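PDB 2DUM: UspA domain-containing protein from Pyrococcus horikoshii, which is of unknown function but belongs to the universal stress protein A family and may, like other members, take part in stress responses. Local coordinates for residues A[36-41]-A[85-90]. Numbering follows the deposited sequence.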
loop_
_atom_site.group_PDB
_atom_site.type_symbol
_atom_site.label_atom_id
_atom_site.label_comp_id
_atom_site.label_asym_id
_atom_site.label_seq_id
_atom_site.Cartn_x
_atom_site.Cartn_y
_atom_site.Cartn_z
ATOM N N VAL A 36 14.483 -8.798 -0.607
ATOM C CA VAL A 36 13.444 -8.547 -1.641
ATOM C C VAL A 36 13.363 -9.653 -2.772
ATOM O O VAL A 36 14.359 -10.043 -3.356
ATOM C CB VAL A 36 13.552 -7.106 -2.233
ATOM C CG1 VAL A 36 14.896 -6.672 -2.096
ATOM C CG2 VAL A 36 13.102 -7.016 -3.721
ATOM N N ILE A 37 12.203 -10.167 -3.096
ATOM C CA ILE A 37 12.214 -11.076 -4.188
ATOM C C ILE A 37 11.721 -10.248 -5.350
ATOM O O ILE A 37 10.612 -9.708 -5.363
ATOM C CB ILE A 37 11.228 -12.171 -3.908
ATOM C CG1 ILE A 37 11.581 -12.844 -2.629
ATOM C CG2 ILE A 37 11.053 -13.151 -5.053
ATOM C CD1 ILE A 37 10.315 -13.094 -1.820
ATOM N N LEU A 38 12.535 -10.178 -6.349
ATOM C CA LEU A 38 12.229 -9.401 -7.474
ATOM C C LEU A 38 11.534 -10.303 -8.492
ATOM O O LEU A 38 12.207 -10.927 -9.277
ATOM C CB LEU A 38 13.577 -9.042 -7.982
ATOM C CG LEU A 38 13.644 -8.171 -9.170
ATOM C CD1 LEU A 38 13.200 -6.823 -8.590
ATOM C CD2 LEU A 38 15.124 -8.219 -9.661
ATOM N N LEU A 39 10.197 -10.392 -8.504
ATOM C CA LEU A 39 9.460 -11.302 -9.421
ATOM C C LEU A 39 9.234 -10.751 -10.794
ATOM O O LEU A 39 9.213 -9.549 -10.980
ATOM C CB LEU A 39 8.112 -11.583 -8.854
ATOM C CG LEU A 39 7.359 -12.724 -9.504
ATOM C CD1 LEU A 39 8.297 -13.799 -9.836
ATOM C CD2 LEU A 39 6.351 -13.291 -8.563
ATOM N N HIS A 40 9.103 -11.632 -11.778
ATOM C CA HIS A 40 8.689 -11.255 -13.161
ATOM C C HIS A 40 7.889 -12.342 -13.782
ATOM O O HIS A 40 8.397 -13.475 -13.959
ATOM C CB HIS A 40 9.839 -11.063 -14.124
ATOM C CG HIS A 40 9.392 -10.735 -15.510
ATOM N ND1 HIS A 40 8.555 -9.678 -15.783
ATOM C CD2 HIS A 40 9.637 -11.334 -16.707
ATOM C CE1 HIS A 40 8.327 -9.622 -17.089
ATOM N NE2 HIS A 40 8.968 -10.618 -17.678
ATOM N N VAL A 41 6.653 -12.020 -14.128
ATOM C CA VAL A 41 5.810 -13.079 -14.549
ATOM C C VAL A 41 5.664 -12.847 -15.958
ATOM O O VAL A 41 4.961 -11.962 -16.329
ATOM C CB VAL A 41 4.422 -12.959 -14.020
ATOM C CG1 VAL A 41 3.693 -14.257 -14.281
ATOM C CG2 VAL A 41 4.483 -12.679 -12.634
ATOM N N GLU A 85 20.738 -6.629 -8.925
ATOM C CA GLU A 85 21.674 -5.971 -8.035
ATOM C C GLU A 85 21.526 -4.435 -7.866
ATOM O O GLU A 85 22.142 -3.880 -6.971
ATOM C CB GLU A 85 23.126 -6.454 -8.274
ATOM C CG GLU A 85 24.166 -6.169 -7.109
ATOM C CD GLU A 85 24.059 -7.055 -5.790
ATOM O OE1 GLU A 85 23.762 -8.322 -5.821
ATOM O OE2 GLU A 85 24.325 -6.431 -4.703
ATOM N N GLU A 86 20.692 -3.764 -8.647
ATOM C CA GLU A 86 20.410 -2.329 -8.336
ATOM C C GLU A 86 19.091 -2.094 -7.474
ATOM O O GLU A 86 18.964 -1.155 -6.630
ATOM C CB GLU A 86 20.575 -1.433 -9.594
ATOM C CG GLU A 86 19.427 -0.435 -9.934
ATOM C CD GLU A 86 18.391 -0.911 -11.011
ATOM O OE1 GLU A 86 18.464 -2.081 -11.472
ATOM O OE2 GLU A 86 17.478 -0.103 -11.390
ATOM N N VAL A 87 18.131 -2.980 -7.637
ATOM C CA VAL A 87 17.078 -3.056 -6.646
ATOM C C VAL A 87 17.543 -3.329 -5.159
ATOM O O VAL A 87 17.112 -2.662 -4.204
ATOM C CB VAL A 87 16.070 -4.058 -7.112
ATOM C CG1 VAL A 87 14.980 -4.209 -6.069
ATOM C CG2 VAL A 87 15.608 -3.620 -8.460
ATOM N N LYS A 88 18.404 -4.318 -4.990
ATOM C CA LYS A 88 18.908 -4.658 -3.712
ATOM C C LYS A 88 19.414 -3.365 -3.148
ATOM O O LYS A 88 19.183 -2.997 -1.986
ATOM C CB LYS A 88 20.056 -5.648 -3.891
ATOM C CG LYS A 88 20.647 -6.095 -2.538
ATOM C CD LYS A 88 21.733 -7.193 -2.616
ATOM C CE LYS A 88 22.327 -7.382 -1.222
ATOM N NZ LYS A 88 23.348 -8.492 -1.187
ATOM N N ARG A 89 20.069 -2.643 -4.025
ATOM C CA ARG A 89 20.723 -1.404 -3.655
ATOM C C ARG A 89 19.775 -0.246 -3.441
ATOM O O ARG A 89 20.110 0.691 -2.719
ATOM C CB ARG A 89 21.731 -1.003 -4.737
ATOM C CG ARG A 89 22.872 -0.137 -4.250
ATOM C CD ARG A 89 23.846 0.246 -5.328
ATOM N NE ARG A 89 24.452 1.456 -4.809
ATOM C CZ ARG A 89 24.088 2.695 -5.147
ATOM N NH1 ARG A 89 23.154 2.858 -6.081
ATOM N NH2 ARG A 89 24.656 3.771 -4.561
ATOM N N ALA A 90 18.607 -0.284 -4.082
ATOM C CA ALA A 90 17.588 0.768 -3.792
ATOM C C ALA A 90 16.736 0.504 -2.534
ATOM O O ALA A 90 16.604 1.328 -1.614
ATOM C CB ALA A 90 16.692 0.951 -5.002
#
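Val87, near the C-terminal end of helix 69-90, lays its two methyl groups against Val36 and Leu38, two residues of strand 35-43 that face the helix. The bond from CA to CB of Val87 points toward the strand, and from there the fork opens. With CG1 anti to the backbone N (chi1 178°), this branch lies beside the carbonyl carbon and is shared by both strand residues: CG1 of Val87 is 4.1 Å from CG2 of Val36. The same CG1 of Val87 is 4.0 Å from CD1 of Leu38. The other branch, CG2 of Val87, lies beside the backbone N and meets only Leu38, again through CD1, at 4.0 Å. One methyl of Leu38 thus rests against both arms of the fork. A compact branched residue suits this place, because two methyls fixed close to the helix can reach Val36 and Leu38, two positions apart.

Strand 35-43 runs inside the parallel sheet of the Usp fold, an alpha/beta architecture of the HUP clan, between strands 7-11 and 95-103. Helix 69-90 belongs to the connection from strand 35-43 to strand 95-103, a beta-alpha-beta crossover. Val36 also touches Val8, and Leu38 touches Phe10, both of strand 7-11, which continues the apolar layer. Leu38 has CG anti to its N (chi1 -178°), and its longer side chain carries CD1 out to the valine.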